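Local coordinates for protein member of DUF4221 family (Bacteroides vulgatus, PDB 3S9J) that is of unknown function but folds as a six-bladed beta-propeller of the DUF4221 family, at residues K260-P265 / E297-K302; F282-Y287 / F327-F332. All coordinates share one frame; numbering follows the deposited sequence.

Interaction 1 of 2, residues K260-P265 / E297-K302; sequences KLNENP and ETPKGK. With FMT (formic acid), chain K.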
ATOM      1  N   LYS A 260     -15.709  -6.579 -12.266  1.00 27.56           N
ATOM      2  CA  LYS A 260     -15.910  -7.632 -11.260  1.00 28.18           C
ATOM      3  C   LYS A 260     -14.893  -7.488 -10.153  1.00 28.67           C
ATOM      4  O   LYS A 260     -15.238  -7.524  -8.968  1.00 28.57           O
ATOM      5  CB  LYS A 260     -15.875  -9.012 -11.887  1.00 29.75           C
ATOM      6  CG  LYS A 260     -17.167  -9.368 -12.609  1.00 34.43           C
ATOM      7  CD  LYS A 260     -17.229 -10.805 -13.036  1.00 49.38           C
ATOM      8  CE  LYS A 260     -16.307 -11.103 -14.207  1.00 50.74           C
ATOM      9  NZ  LYS A 260     -16.707 -12.362 -14.936  1.00 57.22           N
ATOM     10  N   LEU A 261     -13.628  -7.276 -10.521  1.00 29.03           N
ATOM     11  CA  LEU A 261     -12.615  -7.065  -9.501  1.00 28.27           C
ATOM     12  C   LEU A 261     -12.833  -5.830  -8.665  1.00 26.07           C
ATOM     13  O   LEU A 261     -12.570  -5.836  -7.469  1.00 25.19           O
ATOM     14  CB  LEU A 261     -11.215  -7.024 -10.110  1.00 30.30           C
ATOM     15  CG  LEU A 261     -10.681  -8.370 -10.574  1.00 33.37           C
ATOM     16  CD1 LEU A 261      -9.491  -8.168 -11.560  1.00 35.27           C
ATOM     17  CD2 LEU A 261     -10.251  -9.211  -9.381  1.00 35.30           C
ATOM     18  N   ASN A 262     -13.313  -4.752  -9.272  1.00 24.91           N
ATOM     19  CA  ASN A 262     -13.565  -3.503  -8.627  0.50 24.45           C
ATOM     20  C   ASN A 262     -14.694  -3.589  -7.567  1.00 24.14           C
ATOM     21  O   ASN A 262     -14.651  -3.004  -6.480  1.00 26.77           O
ATOM     22  CB  ASN A 262     -14.018  -2.528  -9.719  0.50 24.34           C
ATOM     23  CG  ASN A 262     -13.837  -1.128  -9.307  0.50 22.44           C
ATOM     24  OD1 ASN A 262     -13.182  -0.902  -8.319  0.50 19.84           O
ATOM     25  ND2 ASN A 262     -14.414  -0.167 -10.044  0.50 19.27           N
ATOM     26  N   GLU A 263     -15.752  -4.289  -7.974  1.00 23.97           N
ATOM     27  CA  GLU A 263     -17.019  -4.286  -7.215  1.00 24.49           C
ATOM     28  C   GLU A 263     -17.150  -5.434  -6.194  1.00 26.05           C
ATOM     29  O   GLU A 263     -17.753  -5.251  -5.132  1.00 24.74           O
ATOM     30  CB  GLU A 263     -18.228  -4.286  -8.178  1.00 25.82           C
ATOM     31  CG  GLU A 263     -18.527  -5.643  -8.843  1.00 28.72           C
ATOM     32  CD  GLU A 263     -19.511  -5.626 -10.016  1.00 32.62           C
ATOM     33  OE1 GLU A 263     -20.170  -4.583 -10.324  1.00 28.40           O
ATOM     34  OE2 GLU A 263     -19.695  -6.728 -10.620  1.00 30.91           O
ATOM     35  N   ASN A 264     -16.574  -6.587  -6.503  1.00 25.00           N
ATOM     36  CA  ASN A 264     -16.696  -7.774  -5.634  1.00 25.29           C
ATOM     37  C   ASN A 264     -15.998  -7.556  -4.292  1.00 24.24           C
ATOM     38  O   ASN A 264     -15.057  -6.721  -4.174  1.00 24.11           O
ATOM     39  CB  ASN A 264     -16.142  -8.993  -6.342  1.00 25.45           C
ATOM     40  CG  ASN A 264     -17.130  -9.594  -7.363  1.00 34.20           C
ATOM     41  OD1 ASN A 264     -18.304  -9.299  -7.334  1.00 35.29           O
ATOM     42  ND2 ASN A 264     -16.629 -10.450  -8.246  1.00 36.71           N
ATOM     43  N   PRO A 265     -16.442  -8.279  -3.250  1.00 24.82           N
ATOM     44  CA  PRO A 265     -15.722  -8.169  -1.983  1.00 23.62           C
ATOM     45  C   PRO A 265     -14.283  -8.662  -2.089  1.00 23.32           C
ATOM     46  O   PRO A 265     -13.992  -9.558  -2.877  1.00 25.50           O
ATOM     47  CB  PRO A 265     -16.546  -9.074  -1.026  1.00 24.07           C
ATOM     48  CG  PRO A 265     -17.210 -10.042  -1.935  1.00 28.60           C
ATOM     49  CD  PRO A 265     -17.525  -9.284  -3.187  1.00 26.33           C
ATOM     50  N   GLU A 297     -11.846   2.505 -10.815  1.00 29.68           N
ATOM     51  CA  GLU A 297     -11.538   2.913  -9.440  1.00 30.69           C
ATOM     52  C   GLU A 297     -12.598   2.414  -8.470  1.00 27.79           C
ATOM     53  O   GLU A 297     -13.753   2.187  -8.864  1.00 27.90           O
ATOM     54  CB  GLU A 297     -11.417   4.441  -9.355  1.00 34.29           C
ATOM     55  CG  GLU A 297     -10.218   5.043 -10.162  1.00 40.55           C
ATOM     56  CD  GLU A 297      -8.795   4.634  -9.660  1.00 38.67           C
ATOM     57  OE1 GLU A 297      -8.607   4.375  -8.442  1.00 38.96           O
ATOM     58  OE2 GLU A 297      -7.851   4.631 -10.491  1.00 45.41           O
ATOM     59  N   THR A 298     -12.210   2.245  -7.214  1.00 24.28           N
ATOM     60  CA  THR A 298     -13.147   1.830  -6.176  1.00 25.32           C
ATOM     61  C   THR A 298     -14.253   2.877  -6.047  1.00 25.09           C
ATOM     62  O   THR A 298     -13.999   4.118  -5.956  1.00 23.12           O
ATOM     63  CB  THR A 298     -12.439   1.612  -4.827  1.00 25.57           C
ATOM     64  OG1 THR A 298     -11.387   0.650  -5.004  1.00 25.84           O
ATOM     65  CG2 THR A 298     -13.456   1.164  -3.736  1.00 25.04           C
ATOM     66  N   PRO A 299     -15.513   2.421  -6.089  1.00 23.63           N
ATOM     67  CA  PRO A 299     -16.598   3.370  -5.993  1.00 24.74           C
ATOM     68  C   PRO A 299     -16.604   4.128  -4.680  1.00 23.25           C
ATOM     69  O   PRO A 299     -16.263   3.570  -3.637  1.00 23.20           O
ATOM     70  CB  PRO A 299     -17.860   2.463  -6.046  1.00 25.49           C
ATOM     71  CG  PRO A 299     -17.423   1.284  -6.766  1.00 28.88           C
ATOM     72  CD  PRO A 299     -16.005   1.055  -6.369  1.00 26.21           C
ATOM     73  N   LYS A 300     -17.042   5.381  -4.742  1.00 24.02           N
ATOM     74  CA  LYS A 300     -17.041   6.240  -3.554  1.00 26.81           C
ATOM     75  C   LYS A 300     -18.005   5.681  -2.516  1.00 26.22           C
ATOM     76  O   LYS A 300     -17.863   5.940  -1.333  1.00 23.49           O
ATOM     77  CB  LYS A 300     -17.447   7.665  -3.918  1.00 27.60           C
ATOM     78  CG  LYS A 300     -16.657   8.295  -5.054  1.00 31.86           C
ATOM     79  CD  LYS A 300     -15.187   8.181  -4.903  1.00 36.21           C
ATOM     80  CE  LYS A 300     -14.508   8.966  -6.029  1.00 42.82           C
ATOM     81  NZ  LYS A 300     -13.084   8.921  -5.855  1.00 38.29           N
ATOM     82  N   GLY A 301     -19.006   4.906  -2.954  1.00 25.11           N
ATOM     83  CA  GLY A 301     -19.973   4.339  -2.026  1.00 26.23           C
ATOM     84  C   GLY A 301     -19.658   2.963  -1.465  1.00 26.68           C
ATOM     85  O   GLY A 301     -20.460   2.424  -0.701  1.00 26.49           O
ATOM     86  N   LYS A 302     -18.497   2.399  -1.799  1.00 25.29           N
ATOM     87  CA  LYS A 302     -18.186   1.038  -1.354  1.00 25.70           C
ATOM     88  C   LYS A 302     -17.950   1.012   0.157  1.00 26.87           C
ATOM     89  O   LYS A 302     -17.198   1.802   0.687  1.00 27.00           O
ATOM     90  CB  LYS A 302     -17.003   0.435  -2.133  1.00 26.13           C
ATOM     91  CG  LYS A 302     -16.973  -1.110  -2.042  1.00 25.31           C
ATOM     92  CD  LYS A 302     -15.911  -1.694  -2.981  1.00 24.75           C
ATOM     93  CE  LYS A 302     -16.070  -3.221  -3.098  1.00 23.77           C
ATOM     94  NZ  LYS A 302     -14.940  -3.936  -3.831  1.00 22.88           N
TER
HETATM   95  C   FMT K 409     -12.142  11.404  -3.764  1.00 31.05           C
HETATM   96  O1  FMT K 409     -13.054  10.526  -3.769  1.00 32.11           O
HETATM   97  O2  FMT K 409     -11.299  11.536  -4.664  1.00 32.97           O
HETATM   98  O   HOH W   1     -12.422  -1.819  -5.243  1.00 26.58           O

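Interaction 2 of 2, residues F282-Y287 / F327-F332; sequences FAEMPY and FYKMSF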
ATOM      1  N   PHE A 282      -7.879  -4.286   6.073  1.00 24.56           N
ATOM      2  CA  PHE A 282      -9.065  -3.656   5.502  1.00 24.35           C
ATOM      3  C   PHE A 282      -9.795  -4.673   4.609  1.00 25.91           C
ATOM      4  O   PHE A 282      -9.154  -5.448   3.893  1.00 23.10           O
ATOM      5  CB  PHE A 282      -8.659  -2.436   4.658  1.00 23.55           C
ATOM      6  CG  PHE A 282      -8.270  -1.211   5.470  1.00 24.23           C
ATOM      7  CD1 PHE A 282      -7.177  -1.241   6.332  1.00 26.30           C
ATOM      8  CD2 PHE A 282      -8.981  -0.036   5.359  1.00 24.07           C
ATOM      9  CE1 PHE A 282      -6.828  -0.117   7.066  1.00 25.57           C
ATOM     10  CE2 PHE A 282      -8.646   1.089   6.092  1.00 24.99           C
ATOM     11  CZ  PHE A 282      -7.541   1.052   6.946  1.00 21.85           C
ATOM     12  N   ALA A 283     -11.128  -4.642   4.635  1.00 26.05           N
ATOM     13  CA  ALA A 283     -11.961  -5.533   3.816  1.00 26.59           C
ATOM     14  C   ALA A 283     -12.994  -4.689   3.087  1.00 26.52           C
ATOM     15  O   ALA A 283     -13.608  -3.828   3.706  1.00 26.32           O
ATOM     16  CB  ALA A 283     -12.650  -6.546   4.713  1.00 24.36           C
ATOM     17  N   GLU A 284     -13.156  -4.928   1.787  1.00 25.98           N
ATOM     18  CA  GLU A 284     -14.146  -4.243   0.987  1.00 23.35           C
ATOM     19  C   GLU A 284     -15.416  -5.089   0.956  1.00 26.00           C
ATOM     20  O   GLU A 284     -15.364  -6.268   0.644  1.00 24.71           O
ATOM     21  CB  GLU A 284     -13.637  -4.015  -0.436  1.00 24.46           C
ATOM     22  CG  GLU A 284     -12.288  -3.325  -0.513  1.00 27.20           C
ATOM     23  CD  GLU A 284     -11.881  -2.869  -1.915  1.00 27.34           C
ATOM     24  OE1 GLU A 284     -12.409  -3.370  -2.940  1.00 26.78           O
ATOM     25  OE2 GLU A 284     -11.014  -1.964  -1.988  1.00 31.56           O
HETATM   26  N   MSE A 285     -16.547  -4.461   1.253  1.00 23.03           N
HETATM   27  CA  MSE A 285     -17.843  -5.132   1.231  1.00 27.15           C
HETATM   28  C   MSE A 285     -18.347  -5.284  -0.189  1.00 24.97           C
HETATM   29  O   MSE A 285     -17.938  -4.536  -1.084  1.00 24.47           O
HETATM   30  CB  MSE A 285     -18.853  -4.349   2.041  1.00 27.34           C
HETATM   31  CG  MSE A 285     -18.476  -4.168   3.523  1.00 29.12           C
HETATM   32 SE   MSE A 285     -18.328  -5.808   4.515  0.75 25.80          SE
HETATM   33  CE  MSE A 285     -16.401  -6.077   4.496  1.00 27.68           C
ATOM     34  N   PRO A 286     -19.307  -6.211  -0.399  1.00 25.97           N
ATOM     35  CA  PRO A 286     -19.800  -6.362  -1.754  1.00 25.82           C
ATOM     36  C   PRO A 286     -20.508  -5.126  -2.294  1.00 25.75           C
ATOM     37  O   PRO A 286     -21.181  -4.393  -1.537  1.00 23.78           O
ATOM     38  CB  PRO A 286     -20.787  -7.537  -1.655  1.00 26.35           C
ATOM     39  CG  PRO A 286     -20.499  -8.222  -0.359  1.00 30.93           C
ATOM     40  CD  PRO A 286     -19.920  -7.158   0.539  1.00 28.80           C
ATOM     41  N   TYR A 287     -20.397  -4.953  -3.615  1.00 24.15           N
ATOM     42  CA  TYR A 287     -20.977  -3.820  -4.308  1.00 25.40           C
ATOM     43  C   TYR A 287     -21.273  -4.213  -5.741  1.00 25.97           C
ATOM     44  O   TYR A 287     -20.737  -5.212  -6.267  1.00 25.34           O
ATOM     45  CB  TYR A 287     -19.912  -2.719  -4.294  1.00 23.74           C
ATOM     46  CG  TYR A 287     -20.350  -1.301  -4.582  1.00 25.12           C
ATOM     47  CD1 TYR A 287     -20.792  -0.496  -3.577  1.00 24.62           C
ATOM     48  CD2 TYR A 287     -20.255  -0.775  -5.864  1.00 24.25           C
ATOM     49  CE1 TYR A 287     -21.177   0.818  -3.823  1.00 27.22           C
ATOM     50  CE2 TYR A 287     -20.620   0.531  -6.128  1.00 25.68           C
ATOM     51  CZ  TYR A 287     -21.062   1.326  -5.092  1.00 24.55           C
ATOM     52  OH  TYR A 287     -21.418   2.635  -5.302  1.00 30.93           O
ATOM     53  N   PHE A 327     -11.787   7.932   2.437  1.00 22.77           N
ATOM     54  CA  PHE A 327     -10.940   7.592   1.319  1.00 21.14           C
ATOM     55  C   PHE A 327      -9.853   6.688   1.918  1.00 22.97           C
ATOM     56  O   PHE A 327      -8.764   7.155   2.311  1.00 20.66           O
ATOM     57  CB  PHE A 327     -10.361   8.847   0.644  1.00 24.31           C
ATOM     58  CG  PHE A 327      -9.735   8.555  -0.678  1.00 23.11           C
ATOM     59  CD1 PHE A 327     -10.506   8.575  -1.844  1.00 25.59           C
ATOM     60  CD2 PHE A 327      -8.418   8.156  -0.773  1.00 21.70           C
ATOM     61  CE1 PHE A 327      -9.933   8.253  -3.090  1.00 27.13           C
ATOM     62  CE2 PHE A 327      -7.868   7.843  -2.008  1.00 21.58           C
ATOM     63  CZ  PHE A 327      -8.627   7.882  -3.149  1.00 24.79           C
ATOM     64  N   TYR A 328     -10.185   5.399   2.075  1.00 21.86           N
ATOM     65  CA  TYR A 328      -9.326   4.511   2.858  1.00 22.29           C
ATOM     66  C   TYR A 328      -8.029   4.147   2.154  1.00 19.82           C
ATOM     67  O   TYR A 328      -7.129   3.617   2.811  1.00 23.13           O
ATOM     68  CB  TYR A 328     -10.078   3.255   3.331  1.00 23.08           C
ATOM     69  CG  TYR A 328     -10.662   2.399   2.234  1.00 24.15           C
ATOM     70  CD1 TYR A 328      -9.842   1.527   1.509  1.00 24.29           C
ATOM     71  CD2 TYR A 328     -11.999   2.449   1.919  1.00 26.02           C
ATOM     72  CE1 TYR A 328     -10.350   0.738   0.480  1.00 26.42           C
ATOM     73  CE2 TYR A 328     -12.536   1.628   0.907  1.00 26.53           C
ATOM     74  CZ  TYR A 328     -11.719   0.786   0.193  1.00 28.03           C
ATOM     75  OH  TYR A 328     -12.193   0.002  -0.823  1.00 31.93           O
ATOM     76  N   LYS A 329      -7.915   4.439   0.870  1.00 19.84           N
ATOM     77  CA  LYS A 329      -6.659   4.300   0.165  1.00 19.49           C
ATOM     78  C   LYS A 329      -5.630   5.395   0.516  1.00 21.55           C
ATOM     79  O   LYS A 329      -4.509   5.381  -0.010  1.00 21.37           O
ATOM     80  CB  LYS A 329      -6.877   4.182  -1.344  1.00 20.84           C
ATOM     81  CG  LYS A 329      -7.675   2.916  -1.668  1.00 21.09           C
ATOM     82  CD  LYS A 329      -7.715   2.607  -3.140  1.00 25.18           C
ATOM     83  CE  LYS A 329      -8.542   1.373  -3.410  1.00 24.76           C
ATOM     84  NZ  LYS A 329      -8.631   1.013  -4.875  1.00 24.45           N
HETATM   85  N   MSE A 330      -6.018   6.291   1.430  1.00 21.87           N
HETATM   86  CA  MSE A 330      -5.089   7.174   2.139  1.00 21.18           C
HETATM   87  C   MSE A 330      -5.247   6.968   3.645  1.00 23.66           C
HETATM   88  O   MSE A 330      -6.033   7.662   4.321  1.00 23.89           O
HETATM   89  CB  MSE A 330      -5.312   8.629   1.765  1.00 20.23           C
HETATM   90  CG  MSE A 330      -4.691   9.020   0.427  1.00 21.33           C
HETATM   91 SE   MSE A 330      -4.552  10.941   0.190  0.75 16.59          SE
HETATM   92  CE  MSE A 330      -6.458  11.372   0.097  1.00 21.37           C
ATOM     93  N   SER A 331      -4.568   5.944   4.146  1.00 21.04           N
ATOM     94  CA  SER A 331      -4.599   5.586   5.559  1.00 19.59           C
ATOM     95  C   SER A 331      -3.154   5.467   6.055  1.00 22.29           C
ATOM     96  O   SER A 331      -2.262   5.132   5.273  1.00 24.24           O
ATOM     97  CB  SER A 331      -5.351   4.260   5.783  1.00 25.19           C
ATOM     98  OG  SER A 331      -6.727   4.418   5.496  1.00 23.75           O
ATOM     99  N   PHE A 332      -2.940   5.763   7.331  1.00 21.94           N
ATOM    100  CA  PHE A 332      -1.636   5.564   7.961  1.00 22.31           C
ATOM    101  C   PHE A 332      -1.772   5.381   9.452  1.00 22.83           C
ATOM    102  O   PHE A 332      -2.763   5.794  10.071  1.00 25.26           O
ATOM    103  CB  PHE A 332      -0.690   6.727   7.672  1.00 22.94           C
ATOM    104  CG  PHE A 332      -1.014   8.017   8.405  1.00 22.55           C
ATOM    105  CD1 PHE A 332      -1.858   8.971   7.821  1.00 23.24           C
ATOM    106  CD2 PHE A 332      -0.442   8.319   9.638  1.00 23.56           C
ATOM    107  CE1 PHE A 332      -2.154  10.160   8.458  1.00 25.09           C
ATOM    108  CE2 PHE A 332      -0.743   9.530  10.299  1.00 26.83           C
ATOM    109  CZ  PHE A 332      -1.593  10.456   9.700  1.00 26.87           C
TER
HETATM  110  O   HOH W   2      -9.557  -1.564  -4.176  1.00 29.35           O

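Interaction 1 of 2, residues K260-P265 / E297-K302
Lys302 NZ is gripped by two carbonyl oxygens, Asn262 O in the last turn of helix 255-263 and Asn264 O just beyond it: it lies 2.8 Å from each, with Glu263 O a weak third acceptor at 3.4 Å. The ammonium sits above both main carbonyl planes, 37° out of that of Asn262 and 45° out of that of Asn264. Its chain reaches this place almost fully stretched, CG anti to the backbone N and the chain extended beyond it. Outside the two segments Glu284 forms a salt bridge with the same nitrogen, so the ammonium lies between a carboxylate and the carbonyl end of the helix, both of which would be expected to stabilise its charge.

The second direct link is a hydrogen bond from the amide of Asn262. In the conformer given here, one of two modelled, ND2 donates to Glu297 O at 2.7 Å (N-H...O 158°), with the acceptor in the amide plane. A water bridges Asn262 O (2.8 Å) and Thr298 OG1 (2.7 Å), the latter probably hydrogen-bonded to Lys329 NZ. Lys302 closes the type I turn that begins at Pro299. This is C-terminal helix capping by a lysine side chain, here joining the helix to an inter-strand loop of the propeller.

Interaction 2 of 2, residues F282-Y287 / F327-F332
Polar contact centres on Glu284 and Tyr328. Tyr328 OH donates to Glu284 OE2 at 2.6 Å, a short bond in which the carboxylate oxygen lies at the edge of the phenol ring, near its plane. The hydroxyl approaches OE2 from above the carboxylate plane, 61° out of it, and the two flat groups are turned 69° against each other. With chi1 at 59°, CG of Tyr328 lies between its backbone N and carbonyl carbon, and from there the ring carries OH to the carboxylate of Glu284, whose chain is extended beyond CG; the two side chains cross at about a right angle.

Water adds a second link: it donates to Glu284 OE2 at 2.7 Å and accepts from Lys329 NZ at 2.8 Å. The direct distance between Glu284 OE2 and Lys329 NZ is 4.8 Å, so the opposite charges are joined through solvent; Thr298 is a probable further partner of Lys329 NZ.

Apolar packing lies alongside. Phe282 CE2 rests 3.8 Å from Tyr328 CB, and the two aromatic side chains run past each other in opposite directions. The far atom of the phenylalanine ring, CZ, is 3.8 Å from Ser331 OG. That hydroxyl is directed by its bond to Tyr328 O (2.8 Å), an oxygen that also receives His269 NE2.

With Glu284 OE1 in salt bridges to Lys302 and Arg266, both carboxylate oxygens of this buried acid have partners. The two cationic side chains and the donors at OE2 would favour the ionised form, and together these partners probably offset the cost of burying the charge between two propeller blades.

In the fold
Interactions 1 and 2 lie on the same side of the chain's centre, their own centres 10 Å apart. Their segments alternate along the sequence: 260-265, 282-287, 297-302, then 327-332. The first three belong to one blade region, comprising the helix before strand 266-273, the end of strand 278-284 and the loop leading to strand 304-309. The last begins strand 327-334. Two bonds connect the contacts directly: Lys302 NZ to Glu284 OE1 at 2.7 Å, and a probable hydrogen bond between Thr298 OG1 and Lys329 NZ at 2.8 Å. A polar network, one leg of it only probable, thus joins the helix and loop of one blade to the next, the blade that strand 8-19 completes and so closes the ring.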